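Side-chain contact in hypothetical protein (Leishmania major, PDB 2AR1), which is of unknown function but carries an EVE domain of the PUA clan, and so probably binds modified nucleic acid bases: residues K64-H69 with P75-L80. Numbering follows the deposited sequence.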
loop_
_atom_site.group_PDB
_atom_site.type_symbol
_atom_site.label_atom_id
_atom_site.label_comp_id
_atom_site.label_asym_id
_atom_site.label_seq_id
_atom_site.Cartn_x
_atom_site.Cartn_y
_atom_site.Cartn_z
ATOM N N LYS A 64 -3.218 0.056 9.588
ATOM C CA LYS A 64 -4.151 -0.616 8.645
ATOM C C LYS A 64 -3.759 -0.175 7.269
ATOM O O LYS A 64 -3.362 0.975 7.069
ATOM C CB LYS A 64 -5.599 -0.272 9.012
ATOM C CG LYS A 64 -6.113 -0.757 10.318
ATOM C CD LYS A 64 -5.936 -2.250 10.423
ATOM C CE LYS A 64 -7.013 -3.003 11.170
ATOM N NZ LYS A 64 -7.070 -4.391 10.592
ATOM N N VAL A 65 -3.959 -1.036 6.264
ATOM C CA VAL A 65 -3.534 -0.787 4.910
ATOM C C VAL A 65 -4.622 -1.183 3.899
ATOM O O VAL A 65 -5.089 -2.330 3.930
ATOM C CB VAL A 65 -2.272 -1.617 4.616
ATOM C CG1 VAL A 65 -1.980 -1.612 3.152
ATOM C CG2 VAL A 65 -1.112 -1.084 5.323
ATOM N N LEU A 66 -5.006 -0.253 3.041
ATOM C CA LEU A 66 -5.812 -0.496 1.772
ATOM C C LEU A 66 -4.853 -0.993 0.745
ATOM O O LEU A 66 -3.890 -0.320 0.395
ATOM C CB LEU A 66 -6.542 0.748 1.326
ATOM C CG LEU A 66 -7.464 1.365 2.355
ATOM C CD1 LEU A 66 -7.957 2.739 1.986
ATOM C CD2 LEU A 66 -8.590 0.430 2.696
ATOM N N PHE A 67 -5.156 -2.200 0.212
ATOM C CA PHE A 67 -4.347 -2.787 -0.831
ATOM C C PHE A 67 -4.970 -2.305 -2.174
ATOM O O PHE A 67 -6.067 -2.722 -2.538
ATOM C CB PHE A 67 -4.377 -4.298 -0.736
ATOM C CG PHE A 67 -3.283 -4.969 -1.510
ATOM C CD1 PHE A 67 -3.307 -5.054 -2.853
ATOM C CD2 PHE A 67 -2.222 -5.569 -0.818
ATOM C CE1 PHE A 67 -2.256 -5.675 -3.572
ATOM C CE2 PHE A 67 -1.182 -6.262 -1.507
ATOM C CZ PHE A 67 -1.183 -6.284 -2.881
ATOM N N TYR A 68 -4.251 -1.503 -2.909
ATOM C CA TYR A 68 -4.779 -0.861 -4.101
ATOM C C TYR A 68 -4.085 -1.397 -5.312
ATOM O O TYR A 68 -2.879 -1.289 -5.415
ATOM C CB TYR A 68 -4.592 0.672 -4.029
ATOM C CG TYR A 68 -5.180 1.464 -5.179
ATOM C CD1 TYR A 68 -4.463 1.645 -6.332
ATOM C CD2 TYR A 68 -6.460 1.992 -5.106
ATOM C CE1 TYR A 68 -4.963 2.404 -7.385
ATOM C CE2 TYR A 68 -6.991 2.717 -6.167
ATOM C CZ TYR A 68 -6.258 2.880 -7.324
ATOM O OH TYR A 68 -6.823 3.597 -8.350
ATOM N N HIS A 69 -4.881 -1.963 -6.257
ATOM C CA HIS A 69 -4.371 -2.358 -7.555
ATOM C C HIS A 69 -4.310 -1.191 -8.533
ATOM O O HIS A 69 -5.341 -0.554 -8.830
ATOM C CB HIS A 69 -5.276 -3.444 -8.170
ATOM C CG HIS A 69 -5.161 -4.759 -7.498
ATOM N ND1 HIS A 69 -5.971 -5.828 -7.855
ATOM C CD2 HIS A 69 -4.342 -5.220 -6.526
ATOM C CE1 HIS A 69 -5.630 -6.879 -7.142
ATOM N NE2 HIS A 69 -4.636 -6.557 -6.345
ATOM N N PRO A 75 -8.630 -0.745 -11.801
ATOM C CA PRO A 75 -7.910 -0.220 -10.656
ATOM C C PRO A 75 -8.887 -0.007 -9.520
ATOM O O PRO A 75 -10.010 0.368 -9.733
ATOM C CB PRO A 75 -7.348 1.140 -11.142
ATOM C CG PRO A 75 -8.182 1.505 -12.224
ATOM C CD PRO A 75 -8.675 0.225 -12.902
ATOM N N GLY A 76 -8.407 -0.162 -8.307
ATOM C CA GLY A 76 -9.163 0.201 -7.151
ATOM C C GLY A 76 -8.633 -0.574 -5.950
ATOM O O GLY A 76 -7.564 -1.221 -6.020
ATOM N N VAL A 77 -9.359 -0.491 -4.843
ATOM C CA VAL A 77 -9.020 -1.232 -3.598
ATOM C C VAL A 77 -9.455 -2.718 -3.672
ATOM O O VAL A 77 -10.682 -3.017 -3.857
ATOM C CB VAL A 77 -9.576 -0.573 -2.342
ATOM C CG1 VAL A 77 -9.168 -1.266 -1.081
ATOM C CG2 VAL A 77 -9.017 0.911 -2.261
ATOM N N ALA A 78 -8.452 -3.556 -3.589
ATOM C CA ALA A 78 -8.627 -5.050 -3.699
ATOM C C ALA A 78 -8.779 -5.836 -2.389
ATOM O O ALA A 78 -9.243 -6.980 -2.357
ATOM C CB ALA A 78 -7.423 -5.564 -4.380
ATOM N N GLY A 79 -8.421 -5.198 -1.322
ATOM C CA GLY A 79 -8.372 -5.867 0.016
ATOM C C GLY A 79 -7.675 -5.049 1.034
ATOM O O GLY A 79 -7.445 -3.866 0.872
ATOM N N LEU A 80 -7.295 -5.714 2.072
ATOM C CA LEU A 80 -6.787 -5.112 3.267
ATOM C C LEU A 80 -5.546 -5.863 3.743
ATOM O O LEU A 80 -5.441 -7.095 3.634
ATOM C CB LEU A 80 -7.855 -5.168 4.391
ATOM C CG LEU A 80 -9.184 -4.442 4.148
ATOM C CD1 LEU A 80 -9.990 -4.488 5.379
ATOM C CD2 LEU A 80 -8.883 -2.955 3.823
#
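Ala78 CB sits over one face of the His69 ring, 3.5 Å from its centroid and 11° off the normal, in a CH-pi contact. At the ring's edge, and in its plane, is Phe67 CE1. The Phe67 ring has His69 CD2 at its edge and meets Trp44 at about 90°. Over one face of the Tyr68 ring lies Gly76 O, nearer its rim than its centre. With chi1 at -176°, CG anti to the backbone N, the Tyr68 ring is laid along the Gly76 backbone, and its OH reaches 3.8 Å from Pro75 CB. Leu66 and Leu80 run alongside each other, with CD2 of Leu66 3.6 Å from CD2 of Leu80. Leu66 also touches helix 156-169, and Leu80 touches strand 113-128.

The two strands form an antiparallel hairpin. His69 and Gly76 bond to each other in both directions. Phe67 N donates to Gly79 O (2.9 Å), whereas Phe67 O accepts from Ala78 N (2.7 Å). Two residues thus face Phe67, a beta bulge that turns Ala78 CB toward His69. Gly79 N is buried there without a partner. Ile33 N can only donate, so NE2 of His69 accepts its bond, and a neutral ring protonated on ND1 is likely.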